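NTD biosynthesis operon protein NtdA (PDB 4K2M) catalyses the reversible pyridoxal phosphate-dependent transamination of 3-dehydro-glucose 6-phosphate with glutamate, giving kanosamine 6-phosphate, an intermediate in antibiotic biosynthesis. Local coordinates at residues Q175-D180 against H199-H204; A238-L243 against I260-E265. All blocks are in the same frame, centred on the assembly; numbering follows the deposited sequence.

Contact 1: residues Q175-D180 against H199-H204. With EDO (1,2-ethanediol), chain G; EDO (1,2-ethanediol), chain D.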
loop_
_atom_site.group_PDB
_atom_site.type_symbol
_atom_site.label_atom_id
_atom_site.label_comp_id
_atom_site.label_asym_id
_atom_site.label_seq_id
_atom_site.Cartn_x
_atom_site.Cartn_y
_atom_site.Cartn_z
ATOM N N GLN A 175 30.890 -13.474 -7.831
ATOM C CA GLN A 175 31.489 -12.886 -6.631
ATOM C C GLN A 175 30.663 -11.734 -6.071
ATOM O O GLN A 175 30.559 -11.576 -4.852
ATOM C CB GLN A 175 32.907 -12.383 -6.924
ATOM C CG GLN A 175 33.995 -13.443 -6.767
ATOM C CD GLN A 175 33.822 -14.590 -7.729
ATOM O OE1 GLN A 175 33.739 -14.389 -8.940
ATOM N NE2 GLN A 175 33.746 -15.805 -7.196
ATOM N N THR A 176 30.100 -10.915 -6.956
ATOM C CA THR A 176 29.345 -9.739 -6.522
ATOM C C THR A 176 27.851 -10.031 -6.390
ATOM O O THR A 176 27.129 -9.253 -5.773
ATOM C CB THR A 176 29.488 -8.554 -7.501
ATOM O OG1 THR A 176 28.777 -8.838 -8.709
ATOM C CG2 THR A 176 30.958 -8.277 -7.837
ATOM N N PHE A 177 27.403 -11.126 -7.007
ATOM C CA PHE A 177 25.980 -11.501 -7.086
ATOM C C PHE A 177 25.125 -10.536 -7.910
ATOM O O PHE A 177 23.899 -10.672 -7.959
ATOM C CB PHE A 177 25.354 -11.708 -5.704
ATOM C CG PHE A 177 26.039 -12.761 -4.880
ATOM C CD1 PHE A 177 25.766 -14.116 -5.091
ATOM C CD2 PHE A 177 26.930 -12.393 -3.875
ATOM C CE1 PHE A 177 26.393 -15.090 -4.320
ATOM C CE2 PHE A 177 27.560 -13.351 -3.105
ATOM C CZ PHE A 177 27.297 -14.708 -3.330
ATOM N N CYS A 178 25.769 -9.591 -8.588
ATOM C CA CYS A 178 25.050 -8.634 -9.424
ATOM C C CYS A 178 25.149 -9.016 -10.886
ATOM O O CYS A 178 26.040 -9.773 -11.291
ATOM C CB CYS A 178 25.593 -7.213 -9.225
ATOM S SG CYS A 178 25.337 -6.606 -7.552
ATOM N N ILE A 179 24.236 -8.470 -11.682
ATOM C CA ILE A 179 24.170 -8.776 -13.108
ATOM C C ILE A 179 25.520 -8.554 -13.786
ATOM O O ILE A 179 26.173 -7.539 -13.575
ATOM C CB ILE A 179 23.044 -7.961 -13.785
ATOM C CG1 ILE A 179 22.842 -8.389 -15.242
ATOM C CG2 ILE A 179 23.299 -6.453 -13.681
ATOM C CD1 ILE A 179 21.591 -7.742 -15.853
ATOM N N ASP A 180 25.959 -9.522 -14.583
ATOM C CA ASP A 180 27.287 -9.424 -15.201
ATOM C C ASP A 180 27.172 -8.562 -16.453
ATOM O O ASP A 180 26.524 -8.953 -17.426
ATOM C CB ASP A 180 27.785 -10.832 -15.541
ATOM C CG ASP A 180 29.237 -10.861 -16.021
ATOM O OD1 ASP A 180 29.826 -9.791 -16.304
ATOM O OD2 ASP A 180 29.780 -11.978 -16.127
ATOM N N HIS A 199 20.755 -4.056 -7.136
ATOM C CA HIS A 199 21.901 -3.902 -6.243
ATOM C C HIS A 199 21.721 -4.879 -5.098
ATOM O O HIS A 199 21.353 -4.512 -3.984
ATOM C CB HIS A 199 22.041 -2.454 -5.773
ATOM C CG HIS A 199 22.106 -1.493 -6.920
ATOM N ND1 HIS A 199 22.782 -1.786 -8.078
ATOM C CD2 HIS A 199 21.529 -0.281 -7.103
ATOM C CE1 HIS A 199 22.628 -0.789 -8.939
ATOM N NE2 HIS A 199 21.871 0.129 -8.376
ATOM N N LEU A 200 21.943 -6.148 -5.407
ATOM C CA LEU A 200 21.532 -7.234 -4.525
ATOM C C LEU A 200 22.373 -7.293 -3.268
ATOM O O LEU A 200 23.609 -7.169 -3.318
ATOM C CB LEU A 200 21.647 -8.564 -5.269
ATOM C CG LEU A 200 20.950 -9.745 -4.593
ATOM C CD1 LEU A 200 19.445 -9.473 -4.404
ATOM C CD2 LEU A 200 21.161 -10.989 -5.461
ATOM N N TYR A 201 21.674 -7.480 -2.147
ATOM C CA TYR A 201 22.254 -7.558 -0.807
ATOM C C TYR A 201 22.859 -6.222 -0.379
ATOM O O TYR A 201 23.456 -6.131 0.695
ATOM C CB TYR A 201 23.304 -8.675 -0.707
ATOM C CG TYR A 201 22.845 -10.012 -1.258
ATOM C CD1 TYR A 201 21.531 -10.436 -1.124
ATOM C CD2 TYR A 201 23.740 -10.850 -1.892
ATOM C CE1 TYR A 201 21.114 -11.668 -1.632
ATOM C CE2 TYR A 201 23.337 -12.073 -2.402
ATOM C CZ TYR A 201 22.029 -12.477 -2.257
ATOM O OH TYR A 201 21.663 -13.699 -2.776
ATOM N N GLY A 202 22.693 -5.187 -1.206
ATOM C CA GLY A 202 23.255 -3.871 -0.910
ATOM C C GLY A 202 24.536 -3.566 -1.678
ATOM O O GLY A 202 25.140 -2.505 -1.510
ATOM N N LYS A 203 24.939 -4.486 -2.547
ATOM C CA LYS A 203 26.140 -4.294 -3.379
ATOM C C LYS A 203 25.759 -3.546 -4.656
ATOM O O LYS A 203 24.800 -3.906 -5.329
ATOM C CB LYS A 203 26.717 -5.663 -3.758
ATOM C CG LYS A 203 27.911 -5.641 -4.692
ATOM C CD LYS A 203 29.160 -5.135 -4.007
ATOM C CE LYS A 203 30.376 -5.340 -4.914
ATOM N NZ LYS A 203 31.608 -4.817 -4.259
ATOM N N HIS A 204 26.526 -2.516 -4.998
ATOM C CA HIS A 204 26.256 -1.710 -6.189
ATOM C C HIS A 204 26.656 -2.480 -7.451
ATOM O O HIS A 204 27.791 -2.976 -7.561
ATOM C CB HIS A 204 27.064 -0.407 -6.097
ATOM C CG HIS A 204 26.390 0.783 -6.706
ATOM N ND1 HIS A 204 26.705 2.077 -6.348
ATOM C CD2 HIS A 204 25.416 0.874 -7.641
ATOM C CE1 HIS A 204 25.958 2.916 -7.046
ATOM N NE2 HIS A 204 25.169 2.212 -7.838
HETATM C C1 EDO G . 21.465 -16.704 -4.427
HETATM O O1 EDO G . 20.535 -16.941 -5.479
HETATM C C2 EDO G . 22.642 -15.886 -4.939
HETATM O O2 EDO G . 22.196 -14.555 -5.210
HETATM C C1 EDO D . 31.166 -13.936 -1.053
HETATM O O1 EDO D . 30.213 -12.889 -0.877
HETATM C C2 EDO D . 31.586 -13.957 -2.526
HETATM O O2 EDO D . 32.190 -12.703 -2.849
HETATM O O HOH W 1 25.846 -8.856 -3.413
#
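Phe-177 and Tyr-201 meet in a T-shaped (edge-to-face) stack where two loops of the large aminotransferase domain come together, one following strand 166-169 and the other strand 192-195. The tyrosine edge supplies the contact: CE2 of Tyr-201 lies 3.7 Å from CG of Phe-177, displaced toward the rim of the phenyl face, and the ring planes stand at 67°. Leu-200 CG sits over the centre of one face of the tyrosine, while Pro-354 of strand 353-356 touches both aromatic rings.

Apolar packing continues beside the stack. With CG anti to the backbone N (chi1 -166°), the branch of Leu-200 is turned toward Phe-177, where CD2 lies 4.3 Å from Phe-177 CB. The same leucine has the side chain of the substrate-binding Tyr-381 nearby, and Tyr-201 N is hydrogen-bonded to the cofactor-binding Gln-227, so this packing forms part of the surroundings of the active site. At the other end, the aliphatic part of Lys-203 crosses Thr-176 at about a right angle, its CG also lying against the sulfur of Cys-178; NZ forms a salt bridge with Asp-347 and a hydrogen bond with Ser-345.

No direct hydrogen bond joins 175-180 to 199-204. Water 1 links them instead, donating to Thr-176 O at 2.7 Å and to Leu-200 O at 2.8 Å. Thr-176 also shapes its own loop: OG1 accepts from Cys-178 N in an ST turn, with an N-H...O angle of 162°.

Two ethanediol molecules, probably from the crystallisation liquor, flank the aromatic pair. One places O1 at the Phe-177 edge and bonds through O2 to Gln-175 O; the other donates from its O2 to Tyr-201 OH across 2.6 Å, and that hydroxyl is also hydrogen-bonded to Tyr-380 O.

Contact 2: residues A238-L243 against I260-E265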
loop_
_atom_site.group_PDB
_atom_site.type_symbol
_atom_site.label_atom_id
_atom_site.label_comp_id
_atom_site.label_asym_id
_atom_site.label_seq_id
_atom_site.Cartn_x
_atom_site.Cartn_y
_atom_site.Cartn_z
ATOM N N ALA A 238 21.493 5.871 -13.912
ATOM C CA ALA A 238 20.156 5.310 -14.158
ATOM C C ALA A 238 19.145 6.366 -14.599
ATOM O O ALA A 238 19.223 7.528 -14.173
ATOM C CB ALA A 238 19.651 4.600 -12.910
ATOM N N ASP A 239 18.187 5.970 -15.437
ATOM C CA ASP A 239 17.078 6.868 -15.770
ATOM C C ASP A 239 16.093 6.952 -14.612
ATOM O O ASP A 239 15.602 8.029 -14.273
ATOM C CB ASP A 239 16.364 6.385 -17.017
ATOM C CG ASP A 239 17.281 6.350 -18.209
ATOM O OD1 ASP A 239 17.750 7.442 -18.592
ATOM O OD2 ASP A 239 17.543 5.243 -18.736
ATOM N N ILE A 240 15.815 5.799 -14.017
ATOM C CA ILE A 240 15.003 5.724 -12.804
ATOM C C ILE A 240 15.685 4.881 -11.738
ATOM O O ILE A 240 16.258 3.838 -12.040
ATOM C CB ILE A 240 13.620 5.115 -13.107
ATOM C CG1 ILE A 240 12.765 6.141 -13.851
ATOM C CG2 ILE A 240 12.912 4.638 -11.806
ATOM C CD1 ILE A 240 11.293 5.827 -13.865
ATOM N N THR A 241 15.613 5.340 -10.492
ATOM C CA THR A 241 16.084 4.572 -9.341
ATOM C C THR A 241 14.873 4.191 -8.485
ATOM O O THR A 241 14.015 5.030 -8.215
ATOM C CB THR A 241 17.036 5.441 -8.490
ATOM O OG1 THR A 241 18.206 5.770 -9.263
ATOM C CG2 THR A 241 17.460 4.722 -7.204
ATOM N N THR A 242 14.791 2.944 -8.034
ATOM C CA THR A 242 13.686 2.581 -7.151
ATOM C C THR A 242 14.199 2.191 -5.772
ATOM O O THR A 242 15.253 1.570 -5.644
ATOM C CB THR A 242 12.854 1.439 -7.726
ATOM O OG1 THR A 242 13.686 0.277 -7.849
ATOM C CG2 THR A 242 12.328 1.823 -9.094
ATOM N N LEU A 243 13.425 2.544 -4.749
ATOM C CA LEU A 243 13.763 2.226 -3.373
ATOM C C LEU A 243 12.602 1.497 -2.728
ATOM O O LEU A 243 11.461 1.659 -3.151
ATOM C CB LEU A 243 14.024 3.506 -2.576
ATOM C CG LEU A 243 15.271 4.292 -3.000
ATOM C CD1 LEU A 243 15.345 5.623 -2.265
ATOM C CD2 LEU A 243 16.534 3.482 -2.721
ATOM N N ILE A 260 10.352 6.326 -6.221
ATOM C CA ILE A 260 10.994 6.430 -7.522
ATOM C C ILE A 260 11.781 7.735 -7.518
ATOM O O ILE A 260 11.267 8.763 -7.084
ATOM C CB ILE A 260 9.942 6.526 -8.620
ATOM C CG1 ILE A 260 9.167 5.214 -8.730
ATOM C CG2 ILE A 260 10.601 6.821 -9.967
ATOM C CD1 ILE A 260 7.919 5.330 -9.606
ATOM N N ALA A 261 13.023 7.709 -7.990
ATOM C CA ALA A 261 13.800 8.941 -8.082
ATOM C C ALA A 261 14.289 9.122 -9.500
ATOM O O ALA A 261 14.725 8.168 -10.138
ATOM C CB ALA A 261 14.967 8.914 -7.115
ATOM N N THR A 262 14.191 10.346 -10.012
ATOM C CA THR A 262 14.665 10.614 -11.369
ATOM C C THR A 262 15.044 12.075 -11.496
ATOM O O THR A 262 14.569 12.909 -10.721
ATOM C CB THR A 262 13.613 10.228 -12.445
ATOM O OG1 THR A 262 14.191 10.384 -13.754
ATOM C CG2 THR A 262 12.358 11.103 -12.341
ATOM N N ASP A 263 15.925 12.373 -12.453
ATOM C CA ASP A 263 16.237 13.755 -12.783
ATOM C C ASP A 263 15.358 14.293 -13.907
ATOM O O ASP A 263 15.363 15.491 -14.186
ATOM C CB ASP A 263 17.716 13.906 -13.165
ATOM C CG ASP A 263 18.639 13.891 -11.960
ATOM O OD1 ASP A 263 18.221 14.340 -10.869
ATOM O OD2 ASP A 263 19.801 13.444 -12.104
ATOM N N ASN A 264 14.593 13.418 -14.555
ATOM C CA ASN A 264 13.855 13.833 -15.739
ATOM C C ASN A 264 12.440 14.277 -15.401
ATOM O O ASN A 264 11.651 13.485 -14.891
ATOM C CB ASN A 264 13.793 12.708 -16.771
ATOM C CG ASN A 264 13.208 13.176 -18.081
ATOM O OD1 ASN A 264 11.989 13.267 -18.229
ATOM N ND2 ASN A 264 14.076 13.496 -19.039
ATOM N N GLU A 265 12.118 15.537 -15.693
ATOM C CA GLU A 265 10.815 16.100 -15.328
ATOM C C GLU A 265 9.632 15.421 -16.014
ATOM O O GLU A 265 8.611 15.153 -15.370
ATOM C CB GLU A 265 10.779 17.616 -15.587
ATOM C CG GLU A 265 9.543 18.320 -14.996
ATOM C CD GLU A 265 8.354 18.339 -15.952
ATOM O OE1 GLU A 265 8.562 18.146 -17.169
ATOM O OE2 GLU A 265 7.210 18.549 -15.484
HETATM O O HOH W 2 17.488 7.727 -11.341
HETATM O O HOH W 3 17.515 10.225 -13.596
#
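Thr-241 and Ala-261 form a hydrogen-bonded antiparallel pair where strands 240-243 and 260-262 run side by side in the central mixed sheet of the aminotransferase fold. Thr-241 N reaches Ala-261 O at 3.0 Å, and Ala-261 N returns the bond to Thr-241 O.

The side chains of Ile-240 and Ile-260 run obliquely past one another, and their CG2 methyls touch at 3.7 Å. Each isoleucine sets CG2 anti to its backbone N, with CG1 beside that N, which leaves the CG2 branches to meet. Cys-271 of helix 265-275 packs on both residues.

Thr-262 turns its hydroxyl anti to the backbone N (chi1 -174°), and OG1 donates to Asp-239 O at 2.8 Å with a C=O...O angle of 172°. Thr-262 OG1 in turn accepts from Asn-264 N, making an ST turn just before helix 265-275, which Asn-264 caps through OD1. Thr-241 OG1, paired with Glu-223, accepts a hydrogen bond from water 2 at 2.9 Å.

Since Thr-262 OG1 both gives and takes a hydrogen bond, its rotation is probably well fixed; one hydroxyl thereby ties the end of strand 260-262 to the Asp-239 carbonyl, just ahead of strand 240-243, and shapes the turn into the helix.

In the fold
Following the chain from the N terminus, contact 1 comes first: its loop, closed between 175-180 and 199-204, contains strand 192-195. The chain then passes through helix 207-217 and strand 220-224 before contact 2 closes a second loop, in which it turns back from strand 240-244 to strand 258-262. The two closures follow in series, neither nesting nor crossing, with centres about 19 Å apart and nearest atoms about 6 Å apart. Contact 1 joins the loop between strands 166-169 and 192-195 to the loop leading from 192-195 to helix 207-217, whereas contact 2 lies within the seven-stranded sheet. Glu-223 on strand 220-224 bridges their surroundings, bonding to His-199 and to Thr-241.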